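Local coordinates for protein putative alpha-ketoglutarate-dependent taurine dioxygenase (Burkholderia xenovorans, PDB 5HSX) that probably acts as an iron(II)- and 2-oxoglutarate-dependent dioxygenase of the TauD/TfdA family, with an unestablished substrate, at residues D37-L42 with Q65-E70; S136-V141 with R286-T291; A27-E32 with W57-F62. One frame throughout, in Å; residues are numbered along the deposited sequence.

From the N terminus, A27-E32 comes first and D37-L42 follows strand 31-34. Helix 44-57 then leads to W57-F62, which closes contact 3 beside A27-E32. Q65-E70 closes contact 1 soon after, so contacts 1 and 3 cross in chain order. They touch where L38 packs on F62. Contact 2 opens later and joins S136-V141 to R286-T291 across 144 intervening residues. Contacts 2 and 3 lie in one mixed sheet, separated by strand 263-267, with centres about 17 Å apart. Contact 1 sits at the surface and ties the loop after strand 31-34 to the segment leading into helix 69-77. H69 of that helix reaches R139 and Y289 of contact 2.

Contact 1: residues D37-L42 with Q65-E70; sequences DLTQKL and QFLTHE. With EDO (1,2-ethanediol), chain S.
Q65 OE1 is gripped by the backbone N of L38 and by a water. The bond from L38 N to Q65 OE1 is 2.9 Å long and nearly straight, 166° at the hydrogen. The donor stands above the carbonyl plane. Q65 is bent at its second torsion (chi2 -69°), which turns OE1 to L38 N. The other end of that amide, NE2, makes weak bonds to the carbonyls of V36 and R63. The water donates to Q65 OE1. It also approaches D37 OD2, but so closely that this second bond is doubtful in detail. D37 OD2 takes two bonds within its own segment, from T39 N at 3.1 Å and from T39 OG1 at 2.8 Å. Both come from the same face of the carboxylate. The backbone bond makes an Asx turn, within a type I turn from D37 to Q40.

Beside this polar cluster lies an apolar patch. L67 CD2 reaches T39 CG2 at 3.7 Å and L38 CB at 3.9 Å. The L38 side chain crosses that of Q65 at about a right angle and also packs on F75 of helix 69-77. One amide oxygen thus holds the loop by its backbone, while the carboxylate fixes the turn's shape. The two T39 donors on OD2 would probably favour a charged D37.

Contact 2: residues S136-V141 with R286-T291; sequences SILRGV and RQLYRT
R139 sends its side chain across that of Y289, its partner in a hydrogen-bonded antiparallel pair. CB lies 4.1 Å from Y289 O, and CG is a little nearer to the same oxygen. CG sits between the backbone N and the carbonyl carbon (chi1 84°), and the chain then runs extended to NE. The guanidinium ends beside the tyrosine. NH1 comes within 3.5 Å of Y289 CB, and CZ and NH2 lie near Y289 CD2. The two planes are only 22° apart, with CD2 over one guanidinium face toward its rim. The polar end has outside partners: NH1 bonds H72 ND1 and also H69 ND1. The H69 ring meets Y289 edge-to-face.

V141 CG2 touches the Y289 ring at its edge, in plane, 3.6 Å from CD2. On one face of the ring lies Q287 NE2, which bonds the carbonyl of L288 and the hydroxyl of S100. I137 and T291 share the sheet face of R139 and Y289; I137 CB meets T291 OG1, which bonds S76 OG. On the reverse face, L138 CD1 packs on L288 CB at 3.7 Å and on R290 CB, while L288 CD2 lies against G140 CA.

The backbones pair closely. R139 N donates to Y289 O at 2.8 Å, and Y289 N returns a bond to R139 O. I137 and T291 pair likewise, and V141 N to Q287 O adds a fifth bond. The strands run antiparallel at 160° in the mixed sheet. With two histidine nitrogens on R139 NH1, the arginine links this strand pair to helix 69-77, and its positive charge would probably disfavour protonation of those nitrogens.

Contact 3: residues A27-E32 with W57-F62; sequences AHIGAE and WRVVFF. With EDO (1,2-ethanediol), chain N.
A31 CB lies over the face of the W57 indole, 4.1 Å from the centroid of the five-membered ring. This CH-pi contact belongs to the tight part of the interface. Next to it, G30 N donates to W57 O at 2.8 Å, in the carbonyl plane and on a lone pair. G30 adopts backbone angles that suit glycine, and its CA comes 3.2 Å from V59 O. Further on, A31 N bonds V59 O and A31 O accepts from F61 N at 2.8 Å. I29 CG1 packs across R58 CB and near V59 CG1. It is anti to the backbone N (chi1 -177°), which carries it to this side.

The H28 end is looser and wetter. A water donates to H28 O and accepts from R58 NE, whose guanidinium also makes a salt bridge to E215. A 1,2-ethanediol, probably from the crystallisation liquor, lies over the other face of W57. Its O2 also meets H28 ND1, at a distance so short that the details of this bond are doubtful. H28 NE2 makes a weak bond to D281 of the second subunit.

Strands 31-34 and 59-62 run parallel and are joined through helix 44-57, forming a beta-alpha-beta crossover near one end of the mixed sheet.

Contact 1: residues D37-L42 with Q65-E70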
loop_
_atom_site.group_PDB
_atom_site.type_symbol
_atom_site.label_atom_id
_atom_site.label_comp_id
_atom_site.label_asym_id
_atom_site.label_seq_id
_atom_site.Cartn_x
_atom_site.Cartn_y
_atom_site.Cartn_z
ATOM N N ASP B 37 26.574 9.335 -7.624
ATOM C CA ASP B 37 26.461 10.744 -7.246
ATOM C C ASP B 37 25.780 11.470 -8.402
ATOM O O ASP B 37 26.407 11.764 -9.423
ATOM C CB ASP B 37 27.833 11.330 -6.923
ATOM C CG ASP B 37 27.780 12.809 -6.548
ATOM O OD1 ASP B 37 28.858 13.400 -6.334
ATOM O OD2 ASP B 37 26.678 13.391 -6.478
ATOM N N LEU B 38 24.489 11.771 -8.233
ATOM C CA LEU B 38 23.702 12.321 -9.328
ATOM C C LEU B 38 24.026 13.781 -9.626
ATOM O O LEU B 38 23.502 14.319 -10.607
ATOM C CB LEU B 38 22.205 12.163 -9.037
ATOM C CG LEU B 38 21.564 10.845 -9.497
ATOM C CD1 LEU B 38 22.375 9.645 -9.050
ATOM C CD2 LEU B 38 20.118 10.712 -9.033
ATOM N N THR B 39 24.866 14.438 -8.819
ATOM C CA THR B 39 25.311 15.779 -9.178
ATOM C C THR B 39 26.365 15.754 -10.273
ATOM O O THR B 39 26.631 16.794 -10.883
ATOM C CB THR B 39 25.872 16.530 -7.963
ATOM O OG1 THR B 39 27.102 15.929 -7.537
ATOM C CG2 THR B 39 24.873 16.529 -6.810
ATOM N N GLN B 40 26.957 14.592 -10.537
ATOM C CA GLN B 40 28.031 14.444 -11.507
ATOM C C GLN B 40 27.510 13.797 -12.782
ATOM O O GLN B 40 26.525 13.057 -12.763
ATOM C CB GLN B 40 29.165 13.588 -10.936
ATOM C CG GLN B 40 29.779 14.129 -9.665
ATOM C CD GLN B 40 30.286 15.542 -9.834
ATOM O OE1 GLN B 40 31.198 15.798 -10.620
ATOM N NE2 GLN B 40 29.687 16.476 -9.102
ATOM N N LYS B 41 28.186 14.080 -13.894
ATOM C CA LYS B 41 27.939 13.319 -15.111
ATOM C C LYS B 41 28.368 11.875 -14.893
ATOM O O LYS B 41 29.405 11.607 -14.280
ATOM C CB LYS B 41 28.696 13.932 -16.291
ATOM N N LEU B 42 27.562 10.937 -15.381
ATOM C CA LEU B 42 27.793 9.523 -15.122
ATOM C C LEU B 42 28.545 8.867 -16.275
ATOM O O LEU B 42 28.427 9.277 -17.433
ATOM C CB LEU B 42 26.475 8.785 -14.890
ATOM C CG LEU B 42 25.606 9.293 -13.741
ATOM C CD1 LEU B 42 24.448 8.337 -13.499
ATOM C CD2 LEU B 42 26.433 9.489 -12.480
ATOM N N GLN B 65 20.368 12.693 -2.648
ATOM C CA GLN B 65 20.792 13.320 -3.900
ATOM C C GLN B 65 20.178 14.721 -3.941
ATOM O O GLN B 65 19.034 14.900 -4.355
ATOM C CB GLN B 65 20.362 12.476 -5.097
ATOM C CG GLN B 65 20.800 11.018 -5.009
ATOM C CD GLN B 65 22.304 10.854 -5.142
ATOM O OE1 GLN B 65 22.969 11.652 -5.806
ATOM N NE2 GLN B 65 22.847 9.824 -4.507
ATOM N N PHE B 66 20.943 15.715 -3.504
ATOM C CA PHE B 66 20.457 17.089 -3.405
ATOM C C PHE B 66 20.876 17.826 -4.671
ATOM O O PHE B 66 22.037 18.215 -4.821
ATOM C CB PHE B 66 20.984 17.744 -2.133
ATOM C CG PHE B 66 20.610 16.986 -0.889
ATOM C CD1 PHE B 66 19.362 17.158 -0.309
ATOM C CD2 PHE B 66 21.483 16.063 -0.332
ATOM C CE1 PHE B 66 19.000 16.443 0.822
ATOM C CE2 PHE B 66 21.130 15.344 0.795
ATOM C CZ PHE B 66 19.888 15.532 1.371
ATOM N N LEU B 67 19.921 18.016 -5.582
ATOM C CA LEU B 67 20.208 18.449 -6.943
ATOM C C LEU B 67 19.668 19.846 -7.224
ATOM O O LEU B 67 18.648 20.265 -6.669
ATOM C CB LEU B 67 19.602 17.474 -7.957
ATOM C CG LEU B 67 19.878 15.985 -7.742
ATOM C CD1 LEU B 67 19.199 15.163 -8.831
ATOM C CD2 LEU B 67 21.386 15.724 -7.717
ATOM N N THR B 68 20.365 20.558 -8.106
ATOM C CA THR B 68 19.815 21.729 -8.765
ATOM C C THR B 68 18.918 21.302 -9.928
ATOM O O THR B 68 18.943 20.151 -10.374
ATOM C CB THR B 68 20.929 22.632 -9.294
ATOM O OG1 THR B 68 21.674 21.924 -10.297
ATOM C CG2 THR B 68 21.868 23.079 -8.166
ATOM N N HIS B 69 18.120 22.248 -10.431
ATOM C CA HIS B 69 17.327 21.972 -11.628
ATOM C C HIS B 69 18.223 21.549 -12.785
ATOM O O HIS B 69 17.884 20.631 -13.544
ATOM C CB HIS B 69 16.508 23.203 -12.033
ATOM C CG HIS B 69 15.386 23.532 -11.096
ATOM N ND1 HIS B 69 14.700 22.572 -10.382
ATOM C CD2 HIS B 69 14.817 24.719 -10.771
ATOM C CE1 HIS B 69 13.767 23.154 -9.650
ATOM N NE2 HIS B 69 13.817 24.456 -9.865
ATOM N N GLU B 70 19.379 22.204 -12.930
ATOM C CA GLU B 70 20.302 21.844 -14.002
ATOM C C GLU B 70 20.828 20.426 -13.835
ATOM O O GLU B 70 20.929 19.676 -14.814
ATOM C CB GLU B 70 21.468 22.833 -14.063
ATOM C CG GLU B 70 21.106 24.203 -14.613
ATOM C CD GLU B 70 20.546 25.142 -13.555
ATOM O OE1 GLU B 70 20.197 24.676 -12.445
ATOM O OE2 GLU B 70 20.467 26.357 -13.835
HETATM C C1 EDO S . 18.362 25.018 -8.700
HETATM O O1 EDO S . 18.513 25.734 -9.933
HETATM C C2 EDO S . 16.908 25.057 -8.252
HETATM O O2 EDO S . 16.645 23.992 -7.332
HETATM O O HOH W 1 24.899 13.337 -4.759
#

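Contact 2: residues S136-V141 with R286-T291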
loop_
_atom_site.group_PDB
_atom_site.type_symbol
_atom_site.label_atom_id
_atom_site.label_comp_id
_atom_site.label_asym_id
_atom_site.label_seq_id
_atom_site.Cartn_x
_atom_site.Cartn_y
_atom_site.Cartn_z
ATOM N N SER B 136 9.524 8.960 -15.898
ATOM C CA SER B 136 9.588 10.226 -15.184
ATOM C C SER B 136 10.630 10.118 -14.080
ATOM O O SER B 136 10.881 9.034 -13.545
ATOM C CB SER B 136 8.223 10.613 -14.591
ATOM O OG SER B 136 7.155 10.231 -15.450
ATOM N N ILE B 137 11.221 11.259 -13.738
ATOM C CA ILE B 137 12.213 11.358 -12.676
ATOM C C ILE B 137 11.752 12.456 -11.730
ATOM O O ILE B 137 11.754 13.639 -12.096
ATOM C CB ILE B 137 13.616 11.655 -13.224
ATOM C CG1 ILE B 137 14.054 10.518 -14.149
ATOM C CG2 ILE B 137 14.605 11.864 -12.069
ATOM C CD1 ILE B 137 15.192 10.861 -15.036
ATOM N N LEU B 138 11.366 12.071 -10.517
ATOM C CA LEU B 138 10.765 12.969 -9.538
ATOM C C LEU B 138 11.709 13.102 -8.349
ATOM O O LEU B 138 12.083 12.090 -7.748
ATOM C CB LEU B 138 9.414 12.409 -9.091
ATOM C CG LEU B 138 8.610 13.135 -8.019
ATOM C CD1 LEU B 138 8.208 14.519 -8.494
ATOM C CD2 LEU B 138 7.382 12.277 -7.677
ATOM N N ARG B 139 12.091 14.336 -8.001
ATOM C CA ARG B 139 12.996 14.565 -6.879
ATOM C C ARG B 139 12.313 15.377 -5.780
ATOM O O ARG B 139 11.540 16.301 -6.057
ATOM C CB ARG B 139 14.299 15.255 -7.341
ATOM C CG ARG B 139 14.267 16.785 -7.460
ATOM C CD ARG B 139 15.604 17.310 -7.991
ATOM N NE ARG B 139 15.861 18.683 -7.572
ATOM C CZ ARG B 139 15.551 19.764 -8.283
ATOM N NH1 ARG B 139 14.975 19.641 -9.472
ATOM N NH2 ARG B 139 15.821 20.975 -7.802
ATOM N N GLY B 140 12.595 15.021 -4.528
ATOM C CA GLY B 140 11.994 15.678 -3.382
ATOM C C GLY B 140 12.931 16.693 -2.760
ATOM O O GLY B 140 14.040 16.355 -2.343
ATOM N N VAL B 141 12.480 17.941 -2.704
ATOM C CA VAL B 141 13.278 19.041 -2.165
ATOM C C VAL B 141 12.846 19.406 -0.755
ATOM O O VAL B 141 13.667 19.444 0.164
ATOM C CB VAL B 141 13.209 20.264 -3.106
ATOM C CG1 VAL B 141 13.871 21.476 -2.449
ATOM C CG2 VAL B 141 13.874 19.927 -4.440
ATOM N N ARG B 286 5.412 20.749 1.072
ATOM C CA ARG B 286 5.899 19.649 0.247
ATOM C C ARG B 286 6.211 20.192 -1.137
ATOM O O ARG B 286 5.317 20.717 -1.807
ATOM C CB ARG B 286 4.863 18.524 0.175
ATOM C CG ARG B 286 5.330 17.242 -0.502
ATOM C CD ARG B 286 4.265 16.163 -0.355
ATOM N NE ARG B 286 4.652 14.850 -0.869
ATOM C CZ ARG B 286 4.353 14.414 -2.090
ATOM N NH1 ARG B 286 3.680 15.198 -2.924
ATOM N NH2 ARG B 286 4.725 13.202 -2.482
ATOM N N GLN B 287 7.469 20.073 -1.561
ATOM C CA GLN B 287 7.908 20.587 -2.853
ATOM C C GLN B 287 8.757 19.531 -3.538
ATOM O O GLN B 287 9.801 19.134 -3.010
ATOM C CB GLN B 287 8.704 21.887 -2.704
ATOM C CG GLN B 287 9.233 22.435 -4.035
ATOM C CD GLN B 287 8.135 23.013 -4.916
ATOM O OE1 GLN B 287 7.438 23.947 -4.525
ATOM N NE2 GLN B 287 7.985 22.466 -6.114
ATOM N N LEU B 288 8.310 19.082 -4.705
ATOM C CA LEU B 288 9.073 18.170 -5.536
ATOM C C LEU B 288 9.176 18.764 -6.932
ATOM O O LEU B 288 8.457 19.705 -7.283
ATOM C CB LEU B 288 8.429 16.775 -5.590
ATOM C CG LEU B 288 8.256 16.021 -4.263
ATOM C CD1 LEU B 288 6.923 16.356 -3.610
ATOM C CD2 LEU B 288 8.392 14.510 -4.476
ATOM N N TYR B 289 10.090 18.211 -7.727
ATOM C CA TYR B 289 10.245 18.613 -9.119
ATOM C C TYR B 289 10.367 17.367 -9.971
ATOM O O TYR B 289 10.979 16.380 -9.549
ATOM C CB TYR B 289 11.468 19.517 -9.323
ATOM C CG TYR B 289 11.349 20.817 -8.579
ATOM C CD1 TYR B 289 10.629 21.884 -9.111
ATOM C CD2 TYR B 289 11.936 20.973 -7.330
ATOM C CE1 TYR B 289 10.506 23.088 -8.408
ATOM C CE2 TYR B 289 11.822 22.162 -6.631
ATOM C CZ TYR B 289 11.109 23.211 -7.174
ATOM O OH TYR B 289 11.004 24.382 -6.467
ATOM N N ARG B 290 9.770 17.411 -11.163
ATOM C CA ARG B 290 9.690 16.253 -12.035
ATOM C C ARG B 290 10.194 16.616 -13.423
ATOM O O ARG B 290 9.942 17.716 -13.925
ATOM C CB ARG B 290 8.250 15.703 -12.137
ATOM C CG ARG B 290 8.115 14.579 -13.163
ATOM C CD ARG B 290 6.764 13.872 -13.186
ATOM N NE ARG B 290 5.615 14.751 -13.015
ATOM C CZ ARG B 290 5.078 15.511 -13.966
ATOM N NH1 ARG B 290 5.594 15.539 -15.184
ATOM N NH2 ARG B 290 4.020 16.259 -13.694
ATOM N N THR B 291 10.928 15.695 -14.023
ATOM C CA THR B 291 11.194 15.712 -15.453
ATOM C C THR B 291 10.580 14.452 -16.040
ATOM O O THR B 291 10.372 13.461 -15.330
ATOM C CB THR B 291 12.694 15.748 -15.745
ATOM O OG1 THR B 291 13.315 14.607 -15.139
ATOM C CG2 THR B 291 13.328 17.027 -15.190
#

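Contact 3: residues A27-E32 with W57-F62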
loop_
_atom_site.group_PDB
_atom_site.type_symbol
_atom_site.label_atom_id
_atom_site.label_comp_id
_atom_site.label_asym_id
_atom_site.label_seq_id
_atom_site.Cartn_x
_atom_site.Cartn_y
_atom_site.Cartn_z
ATOM N N ALA B 27 8.875 -8.273 -3.860
ATOM C CA ALA B 27 9.144 -9.449 -4.685
ATOM C C ALA B 27 9.376 -9.064 -6.141
ATOM O O ALA B 27 10.256 -9.625 -6.804
ATOM C CB ALA B 27 7.996 -10.452 -4.578
ATOM N N HIS B 28 8.598 -8.113 -6.669
ATOM C CA HIS B 28 8.757 -7.846 -8.094
ATOM C C HIS B 28 8.698 -6.378 -8.501
ATOM O O HIS B 28 8.647 -6.105 -9.710
ATOM C CB HIS B 28 7.716 -8.626 -8.909
ATOM C CG HIS B 28 7.878 -10.114 -8.830
ATOM N ND1 HIS B 28 8.914 -10.786 -9.446
ATOM C CD2 HIS B 28 7.134 -11.060 -8.208
ATOM C CE1 HIS B 28 8.803 -12.081 -9.205
ATOM N NE2 HIS B 28 7.731 -12.274 -8.454
ATOM N N ILE B 29 8.722 -5.422 -7.575
ATOM C CA ILE B 29 8.781 -4.024 -8.005
ATOM C C ILE B 29 9.508 -3.176 -6.973
ATOM O O ILE B 29 9.284 -3.291 -5.763
ATOM C CB ILE B 29 7.373 -3.463 -8.313
ATOM C CG1 ILE B 29 7.482 -2.026 -8.823
ATOM C CG2 ILE B 29 6.440 -3.558 -7.085
ATOM C CD1 ILE B 29 6.194 -1.507 -9.436
ATOM N N GLY B 30 10.378 -2.302 -7.474
ATOM C CA GLY B 30 11.019 -1.291 -6.658
ATOM C C GLY B 30 12.399 -1.707 -6.200
ATOM O O GLY B 30 12.577 -2.831 -5.721
ATOM N N ALA B 31 13.379 -0.815 -6.337
ATOM C CA ALA B 31 14.721 -1.085 -5.846
ATOM C C ALA B 31 15.417 0.232 -5.541
ATOM O O ALA B 31 15.240 1.220 -6.261
ATOM C CB ALA B 31 15.538 -1.895 -6.865
ATOM N N GLU B 32 16.200 0.245 -4.466
ATOM C CA GLU B 32 17.074 1.373 -4.179
ATOM C C GLU B 32 18.392 1.179 -4.910
ATOM O O GLU B 32 18.893 0.057 -5.023
ATOM C CB GLU B 32 17.332 1.516 -2.674
ATOM C CG GLU B 32 16.096 1.843 -1.869
ATOM C CD GLU B 32 16.425 2.441 -0.508
ATOM O OE1 GLU B 32 17.620 2.473 -0.143
ATOM O OE2 GLU B 32 15.487 2.889 0.187
ATOM N N TRP B 57 13.232 -3.633 -12.329
ATOM C CA TRP B 57 12.481 -3.392 -11.100
ATOM C C TRP B 57 11.361 -2.369 -11.264
ATOM O O TRP B 57 10.630 -2.114 -10.295
ATOM C CB TRP B 57 13.449 -2.977 -9.980
ATOM C CG TRP B 57 14.282 -4.164 -9.547
ATOM C CD1 TRP B 57 15.602 -4.406 -9.828
ATOM C CD2 TRP B 57 13.814 -5.303 -8.811
ATOM N NE1 TRP B 57 15.984 -5.615 -9.284
ATOM C CE2 TRP B 57 14.904 -6.186 -8.663
ATOM C CE3 TRP B 57 12.580 -5.650 -8.244
ATOM C CZ2 TRP B 57 14.798 -7.404 -7.981
ATOM C CZ3 TRP B 57 12.472 -6.857 -7.564
ATOM C CH2 TRP B 57 13.578 -7.720 -7.438
ATOM N N ARG B 58 11.211 -1.785 -12.462
ATOM C CA ARG B 58 10.093 -0.920 -12.854
ATOM C C ARG B 58 10.184 0.493 -12.285
ATOM O O ARG B 58 9.808 1.455 -12.964
ATOM C CB ARG B 58 8.738 -1.506 -12.454
ATOM C CG ARG B 58 8.530 -2.981 -12.750
ATOM C CD ARG B 58 8.883 -3.345 -14.177
ATOM N NE ARG B 58 8.770 -4.792 -14.340
ATOM C CZ ARG B 58 8.871 -5.430 -15.500
ATOM N NH1 ARG B 58 9.074 -4.755 -16.621
ATOM N NH2 ARG B 58 8.759 -6.750 -15.532
ATOM N N VAL B 59 10.615 0.628 -11.034
ATOM C CA VAL B 59 10.882 1.929 -10.428
ATOM C C VAL B 59 12.115 1.789 -9.545
ATOM O O VAL B 59 12.228 0.828 -8.778
ATOM C CB VAL B 59 9.684 2.474 -9.616
ATOM C CG1 VAL B 59 9.213 1.470 -8.514
ATOM C CG2 VAL B 59 10.041 3.824 -8.992
ATOM N N VAL B 60 13.051 2.724 -9.667
ATOM C CA VAL B 60 14.249 2.709 -8.844
ATOM C C VAL B 60 14.323 4.015 -8.067
ATOM O O VAL B 60 13.829 5.061 -8.510
ATOM C CB VAL B 60 15.529 2.465 -9.672
ATOM C CG1 VAL B 60 15.476 1.070 -10.312
ATOM C CG2 VAL B 60 15.715 3.540 -10.753
ATOM N N PHE B 61 14.936 3.946 -6.887
ATOM C CA PHE B 61 14.964 5.072 -5.962
ATOM C C PHE B 61 16.396 5.408 -5.567
ATOM O O PHE B 61 17.230 4.514 -5.392
ATOM C CB PHE B 61 14.146 4.774 -4.695
ATOM C CG PHE B 61 12.722 4.381 -4.963
ATOM C CD1 PHE B 61 11.767 5.341 -5.265
ATOM C CD2 PHE B 61 12.337 3.049 -4.901
ATOM C CE1 PHE B 61 10.446 4.981 -5.500
ATOM C CE2 PHE B 61 11.019 2.677 -5.133
ATOM C CZ PHE B 61 10.067 3.646 -5.432
ATOM N N PHE B 62 16.668 6.703 -5.416
ATOM C CA PHE B 62 17.932 7.197 -4.894
ATOM C C PHE B 62 17.661 7.989 -3.624
ATOM O O PHE B 62 16.577 8.559 -3.450
ATOM C CB PHE B 62 18.668 8.092 -5.913
ATOM C CG PHE B 62 18.863 7.457 -7.272
ATOM C CD1 PHE B 62 20.054 6.817 -7.594
ATOM C CD2 PHE B 62 17.860 7.520 -8.233
ATOM C CE1 PHE B 62 20.237 6.238 -8.857
ATOM C CE2 PHE B 62 18.034 6.945 -9.487
ATOM C CZ PHE B 62 19.224 6.306 -9.799
HETATM C C1 EDO N . 13.119 -9.301 -11.112
HETATM O O1 EDO N . 13.367 -10.675 -10.806
HETATM C C2 EDO N . 11.846 -8.851 -10.410
HETATM O O2 EDO N . 10.775 -9.724 -10.782
HETATM O O HOH W 2 9.653 -6.441 -12.189
#